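Local coordinates for protein biliverdin reductase (Synechocystis sp., PDB 5B3T) that probably reduces the tetrapyrrole biliverdin with NADPH as a Rossmann-fold enzyme of the Gfo/Idh/MocA family in the heme-degrading pathway, at residues E30-W44 / A55-L69. Residues are numbered along the deposited sequence; the frame is centred on the assembly and turned at random.
Sequences EVFRGDRRSQLVSFW and ADTFGVRPQQSWQAL
Glu-30 lays its CG against the edge of the Phe-58 ring, 3.8 Å from Phe-58 CE1, while its carboxylate turns to a salt bridge with Arg-27. One helical turn on, Arg-33 bends at chi3, and Phe-58 CD1 sits over the centre of one guanidinium face, 3.8 Å above its plane. The two planes stand 63° apart. On the strand, Leu-40 touches both Phe-58 CB, through CD2, and Val-60, its CG 3.6 Å from Val-60 CG2. The other valine branch, CG1, presses on the backbone at Val-41 O and Ser-42 CA. Ser-42 OG faces the aliphatic end of Leu-69 and is buried without a polar partner. Phe-43 drops its ring beside Pro-62, Phe-43 CZ to Pro-62 CB 3.7 Å, with Val-60 O at the ring edge. Its carbonyl receives Gln-63 N in a straight bond of 2.8 Å (165° at the hydrogen). Trp-44, with CG anti to the backbone N, offers one indole face to the start of helix 66-70: Trp-66 N lies 3.3 Å from Trp-44 CD1, Trp-66 CB makes a CH-pi contact, and the Trp-66 edge meets that face in a T-shaped pair, planes at 82°. A water links Gln-64 O to Trp-44 NE1, weakly on the indole side. Phe-43 packs near Thr-21 and Trp-44 near Asn-46, two residues of the NADP(+) site, which is empty in this apo structure. Strand 38-44 is an edge strand of the parallel Rossmann sheet, next to strand 14-19; the chain leaving helix 48-58 runs along it to helix 66-70, whose Trp-66 also packs on helix 87-96.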
loop_
_atom_site.group_PDB
_atom_site.type_symbol
_atom_site.label_atom_id
_atom_site.label_comp_id
_atom_site.label_asym_id
_atom_site.label_seq_id
_atom_site.Cartn_x
_atom_site.Cartn_y
_atom_site.Cartn_z
ATOM N N GLU A 30 13.244 -3.808 -11.106
ATOM C CA GLU A 30 13.660 -5.056 -11.738
ATOM C C GLU A 30 12.912 -5.294 -13.046
ATOM O O GLU A 30 13.515 -5.690 -14.050
ATOM C CB GLU A 30 13.457 -6.225 -10.774
ATOM C CG GLU A 30 14.419 -6.228 -9.591
ATOM C CD GLU A 30 14.055 -7.252 -8.530
ATOM O OE1 GLU A 30 12.904 -7.736 -8.530
ATOM O OE2 GLU A 30 14.925 -7.573 -7.694
ATOM N N VAL A 31 11.604 -5.036 -13.063
ATOM C CA VAL A 31 10.813 -5.308 -14.259
ATOM C C VAL A 31 11.001 -4.214 -15.305
ATOM O O VAL A 31 11.055 -4.497 -16.507
ATOM C CB VAL A 31 9.331 -5.492 -13.882
ATOM C CG1 VAL A 31 8.491 -5.747 -15.128
ATOM C CG2 VAL A 31 9.173 -6.635 -12.883
ATOM N N PHE A 32 11.096 -2.954 -14.874
ATOM C CA PHE A 32 11.305 -1.861 -15.821
ATOM C C PHE A 32 12.598 -2.042 -16.604
ATOM O O PHE A 32 12.645 -1.773 -17.810
ATOM C CB PHE A 32 11.308 -0.517 -15.091
ATOM C CG PHE A 32 9.940 0.023 -14.814
ATOM C CD1 PHE A 32 8.979 0.032 -15.804
ATOM C CD2 PHE A 32 9.618 0.526 -13.564
ATOM C CE1 PHE A 32 7.718 0.531 -15.562
ATOM C CE2 PHE A 32 8.356 1.026 -13.315
ATOM C CZ PHE A 32 7.406 1.030 -14.314
ATOM N N ARG A 33 13.608 -2.523 -15.913
ATOM C CA ARG A 33 14.884 -2.798 -16.521
ATOM C C ARG A 33 14.826 -3.972 -17.493
ATOM O O ARG A 33 15.309 -3.898 -18.571
ATOM C CB ARG A 33 15.967 -3.069 -15.467
ATOM C CG ARG A 33 17.359 -3.232 -16.035
ATOM C CD ARG A 33 18.444 -3.512 -15.014
ATOM N NE ARG A 33 18.056 -4.491 -14.004
ATOM C CZ ARG A 33 18.845 -4.941 -13.026
ATOM N NH1 ARG A 33 20.117 -4.534 -12.961
ATOM N NH2 ARG A 33 18.371 -5.816 -12.148
ATOM N N GLY A 34 14.196 -5.045 -17.067
ATOM C CA GLY A 34 14.125 -6.262 -17.853
ATOM C C GLY A 34 13.238 -6.125 -19.072
ATOM O O GLY A 34 13.499 -6.746 -20.106
ATOM N N ASP A 35 12.182 -5.319 -18.976
ATOM C CA ASP A 35 11.263 -5.140 -20.091
ATOM C C ASP A 35 11.879 -4.203 -21.121
ATOM O O ASP A 35 12.406 -3.141 -20.772
ATOM C CB ASP A 35 9.927 -4.586 -19.603
ATOM C CG ASP A 35 8.789 -4.874 -20.567
ATOM O OD1 ASP A 35 8.773 -4.287 -21.671
ATOM O OD2 ASP A 35 7.906 -5.687 -20.219
ATOM N N ARG A 36 11.811 -4.593 -22.392
ATOM C CA ARG A 36 12.402 -3.775 -23.442
ATOM C C ARG A 36 11.580 -2.535 -23.760
ATOM O O ARG A 36 12.085 -1.631 -24.433
ATOM C CB ARG A 36 12.575 -4.589 -24.719
ATOM C CG ARG A 36 11.311 -4.685 -25.540
ATOM C CD ARG A 36 11.609 -5.346 -26.860
ATOM N NE ARG A 36 11.095 -4.596 -28.002
ATOM C CZ ARG A 36 9.814 -4.548 -28.351
ATOM N NH1 ARG A 36 8.906 -5.208 -27.644
ATOM N NH2 ARG A 36 9.440 -3.845 -29.412
ATOM N N ARG A 37 10.326 -2.479 -23.309
ATOM C CA ARG A 37 9.494 -1.310 -23.556
ATOM C C ARG A 37 9.814 -0.147 -22.627
ATOM O O ARG A 37 9.243 0.935 -22.802
ATOM C CB ARG A 37 8.015 -1.681 -23.418
ATOM C CG ARG A 37 7.519 -2.702 -24.433
ATOM C CD ARG A 37 6.140 -3.230 -24.056
ATOM N NE ARG A 37 6.189 -4.093 -22.877
ATOM C CZ ARG A 37 5.117 -4.575 -22.256
ATOM N NH1 ARG A 37 3.901 -4.281 -22.696
ATOM N NH2 ARG A 37 5.262 -5.355 -21.192
ATOM N N SER A 38 10.704 -0.332 -21.655
ATOM C CA SER A 38 10.948 0.685 -20.644
ATOM C C SER A 38 12.437 0.787 -20.349
ATOM O O SER A 38 13.227 -0.105 -20.678
ATOM C CB SER A 38 10.166 0.394 -19.356
ATOM O OG SER A 38 10.392 -0.930 -18.909
ATOM N N GLN A 39 12.806 1.894 -19.707
ATOM C CA GLN A 39 14.192 2.206 -19.378
ATOM C C GLN A 39 14.216 2.967 -18.061
ATOM O O GLN A 39 13.547 3.997 -17.929
ATOM C CB GLN A 39 14.841 3.036 -20.491
ATOM C CG GLN A 39 16.278 3.448 -20.223
ATOM C CD GLN A 39 17.249 2.290 -20.332
ATOM O OE1 GLN A 39 17.050 1.370 -21.125
ATOM N NE2 GLN A 39 18.314 2.335 -19.539
ATOM N N LEU A 40 14.979 2.465 -17.094
ATOM C CA LEU A 40 15.141 3.144 -15.814
ATOM C C LEU A 40 16.203 4.230 -15.959
ATOM O O LEU A 40 17.357 3.937 -16.290
ATOM C CB LEU A 40 15.520 2.139 -14.726
ATOM C CG LEU A 40 15.877 2.649 -13.328
ATOM C CD1 LEU A 40 14.756 3.496 -12.751
ATOM C CD2 LEU A 40 16.198 1.482 -12.403
ATOM N N VAL A 41 15.816 5.478 -15.722
ATOM C CA VAL A 41 16.688 6.625 -15.960
ATOM C C VAL A 41 17.261 7.183 -14.662
ATOM O O VAL A 41 18.461 7.443 -14.571
ATOM C CB VAL A 41 15.933 7.715 -16.751
ATOM C CG1 VAL A 41 16.738 9.010 -16.775
ATOM C CG2 VAL A 41 15.626 7.233 -18.160
ATOM N N SER A 42 16.423 7.390 -13.648
ATOM C CA SER A 42 16.886 7.995 -12.407
ATOM C C SER A 42 16.083 7.448 -11.237
ATOM O O SER A 42 15.079 6.752 -11.411
ATOM C CB SER A 42 16.789 9.524 -12.457
ATOM O OG SER A 42 15.451 9.944 -12.652
ATOM N N PHE A 43 16.544 7.769 -10.032
ATOM C CA PHE A 43 15.811 7.436 -8.820
ATOM C C PHE A 43 16.200 8.423 -7.729
ATOM O O PHE A 43 17.178 9.164 -7.850
ATOM C CB PHE A 43 16.068 5.992 -8.374
ATOM C CG PHE A 43 17.322 5.822 -7.568
ATOM C CD1 PHE A 43 18.553 5.724 -8.193
ATOM C CD2 PHE A 43 17.271 5.757 -6.184
ATOM C CE1 PHE A 43 19.710 5.568 -7.454
ATOM C CE2 PHE A 43 18.426 5.602 -5.439
ATOM C CZ PHE A 43 19.646 5.506 -6.075
ATOM N N TRP A 44 15.408 8.425 -6.658
ATOM C CA TRP A 44 15.674 9.228 -5.474
ATOM C C TRP A 44 15.411 8.376 -4.243
ATOM O O TRP A 44 14.435 7.622 -4.200
ATOM C CB TRP A 44 14.801 10.496 -5.442
ATOM C CG TRP A 44 14.933 11.324 -4.185
ATOM C CD1 TRP A 44 15.821 12.337 -3.959
ATOM C CD2 TRP A 44 14.133 11.222 -2.998
ATOM N NE1 TRP A 44 15.630 12.863 -2.703
ATOM C CE2 TRP A 44 14.601 12.196 -2.093
ATOM C CE3 TRP A 44 13.073 10.396 -2.611
ATOM C CZ2 TRP A 44 14.045 12.368 -0.826
ATOM C CZ3 TRP A 44 12.522 10.569 -1.352
ATOM C CH2 TRP A 44 13.008 11.547 -0.475
ATOM N N ALA A 55 21.484 2.397 -6.021
ATOM C CA ALA A 55 22.293 2.803 -7.166
ATOM C C ALA A 55 23.216 1.678 -7.616
ATOM O O ALA A 55 23.418 1.473 -8.818
ATOM C CB ALA A 55 23.102 4.052 -6.818
ATOM N N ASP A 56 23.780 0.933 -6.662
ATOM C CA ASP A 56 24.695 -0.151 -7.005
ATOM C C ASP A 56 23.951 -1.313 -7.653
ATOM O O ASP A 56 24.386 -1.848 -8.680
ATOM C CB ASP A 56 25.441 -0.620 -5.756
ATOM C CG ASP A 56 26.681 -1.428 -6.086
ATOM O OD1 ASP A 56 27.617 -0.857 -6.684
ATOM O OD2 ASP A 56 26.721 -2.629 -5.745
ATOM N N THR A 57 22.824 -1.721 -7.061
ATOM C CA THR A 57 22.056 -2.832 -7.612
ATOM C C THR A 57 21.615 -2.546 -9.041
ATOM O O THR A 57 21.696 -3.421 -9.910
ATOM C CB THR A 57 20.836 -3.119 -6.735
ATOM O OG1 THR A 57 21.263 -3.479 -5.416
ATOM C CG2 THR A 57 19.997 -4.249 -7.327
ATOM N N PHE A 58 21.163 -1.323 -9.310
ATOM C CA PHE A 58 20.527 -1.011 -10.581
ATOM C C PHE A 58 21.333 -0.063 -11.456
ATOM O O PHE A 58 20.793 0.424 -12.451
ATOM C CB PHE A 58 19.129 -0.429 -10.347
ATOM C CG PHE A 58 18.193 -1.370 -9.649
ATOM C CD1 PHE A 58 17.684 -2.476 -10.310
ATOM C CD2 PHE A 58 17.819 -1.150 -8.336
ATOM C CE1 PHE A 58 16.822 -3.349 -9.672
ATOM C CE2 PHE A 58 16.955 -2.018 -7.689
ATOM C CZ PHE A 58 16.455 -3.120 -8.358
ATOM N N GLY A 59 22.601 0.196 -11.130
ATOM C CA GLY A 59 23.466 0.998 -11.981
ATOM C C GLY A 59 22.793 2.217 -12.578
ATOM O O GLY A 59 22.826 2.436 -13.794
ATOM N N VAL A 60 22.130 2.987 -11.723
ATOM C CA VAL A 60 21.433 4.206 -12.108
ATOM C C VAL A 60 21.900 5.312 -11.176
ATOM O O VAL A 60 22.117 5.077 -9.982
ATOM C CB VAL A 60 19.899 4.030 -12.041
ATOM C CG1 VAL A 60 19.198 5.357 -12.203
ATOM C CG2 VAL A 60 19.434 3.076 -13.119
ATOM N N ARG A 61 22.078 6.521 -11.725
ATOM C CA ARG A 61 22.584 7.494 -10.768
ATOM C C ARG A 61 21.435 8.180 -10.033
ATOM O O ARG A 61 20.380 8.428 -10.622
ATOM C CB ARG A 61 23.440 8.543 -11.465
ATOM C CG ARG A 61 24.825 8.047 -11.836
ATOM C CD ARG A 61 25.698 9.163 -12.395
ATOM N NE ARG A 61 25.204 9.688 -13.667
ATOM C CZ ARG A 61 24.437 10.768 -13.791
ATOM N NH1 ARG A 61 24.069 11.457 -12.719
ATOM N NH2 ARG A 61 24.039 11.163 -14.994
ATOM N N PRO A 62 21.624 8.494 -8.755
ATOM C CA PRO A 62 20.550 9.126 -7.984
ATOM C C PRO A 62 20.419 10.613 -8.281
ATOM O O PRO A 62 21.405 11.309 -8.540
ATOM C CB PRO A 62 20.982 8.894 -6.531
ATOM C CG PRO A 62 22.473 8.826 -6.606
ATOM C CD PRO A 62 22.786 8.153 -7.914
ATOM N N GLN A 63 19.179 11.092 -8.250
ATOM C CA GLN A 63 18.914 12.522 -8.205
ATOM C C GLN A 63 18.974 13.002 -6.759
ATOM O O GLN A 63 18.600 12.282 -5.830
ATOM C CB GLN A 63 17.546 12.841 -8.811
ATOM C CG GLN A 63 17.491 12.783 -10.332
ATOM C CD GLN A 63 17.689 14.144 -10.975
ATOM O OE1 GLN A 63 18.222 15.065 -10.357
ATOM N NE2 GLN A 63 17.248 14.279 -12.221
ATOM N N GLN A 64 19.461 14.230 -6.573
ATOM C CA GLN A 64 19.662 14.738 -5.218
ATOM C C GLN A 64 18.347 15.095 -4.534
ATOM O O GLN A 64 18.259 15.039 -3.303
ATOM C CB GLN A 64 20.604 15.946 -5.245
ATOM C CG GLN A 64 20.140 17.097 -6.128
ATOM C CD GLN A 64 19.408 18.170 -5.345
ATOM O OE1 GLN A 64 19.346 18.125 -4.118
ATOM N NE2 GLN A 64 18.856 19.150 -6.055
ATOM N N SER A 65 17.322 15.456 -5.304
ATOM C CA SER A 65 15.996 15.733 -4.773
ATOM C C SER A 65 14.954 15.068 -5.661
ATOM O O SER A 65 15.171 14.892 -6.863
ATOM C CB SER A 65 15.722 17.242 -4.690
ATOM O OG SER A 65 15.650 17.821 -5.982
ATOM N N TRP A 66 13.820 14.690 -5.066
ATOM C CA TRP A 66 12.748 14.143 -5.890
ATOM C C TRP A 66 12.104 15.224 -6.749
ATOM O O TRP A 66 11.604 14.928 -7.840
ATOM C CB TRP A 66 11.700 13.423 -5.032
ATOM C CG TRP A 66 10.950 14.256 -4.023
ATOM C CD1 TRP A 66 11.165 14.298 -2.675
ATOM C CD2 TRP A 66 9.834 15.121 -4.276
ATOM N NE1 TRP A 66 10.267 15.150 -2.078
ATOM C CE2 TRP A 66 9.440 15.668 -3.038
ATOM C CE3 TRP A 66 9.137 15.494 -5.430
ATOM C CZ2 TRP A 66 8.381 16.568 -2.923
ATOM C CZ3 TRP A 66 8.088 16.388 -5.313
ATOM C CH2 TRP A 66 7.720 16.915 -4.069
ATOM N N GLN A 67 12.121 16.479 -6.285
ATOM C CA GLN A 67 11.633 17.583 -7.108
ATOM C C GLN A 67 12.393 17.667 -8.425
ATOM O O GLN A 67 11.795 17.879 -9.485
ATOM C CB GLN A 67 11.750 18.907 -6.346
ATOM C CG GLN A 67 10.873 19.017 -5.108
ATOM C CD GLN A 67 11.539 18.463 -3.866
ATOM O OE1 GLN A 67 12.485 17.679 -3.950
ATOM N NE2 GLN A 67 11.051 18.875 -2.702
ATOM N N ALA A 68 13.717 17.500 -8.375
ATOM C CA ALA A 68 14.504 17.498 -9.604
ATOM C C ALA A 68 14.173 16.289 -10.470
ATOM O O ALA A 68 14.131 16.394 -11.702
ATOM C CB ALA A 68 15.997 17.528 -9.274
ATOM N N LEU A 69 13.939 15.132 -9.846
ATOM C CA LEU A 69 13.605 13.930 -10.603
ATOM C C LEU A 69 12.325 14.121 -11.407
ATOM O O LEU A 69 12.287 13.839 -12.608
ATOM C CB LEU A 69 13.471 12.731 -9.659
ATOM C CG LEU A 69 13.172 11.363 -10.283
ATOM C CD1 LEU A 69 13.804 10.275 -9.445
ATOM C CD2 LEU A 69 11.672 11.103 -10.414
HETATM O O HOH W 1 16.586 15.979 -1.585
#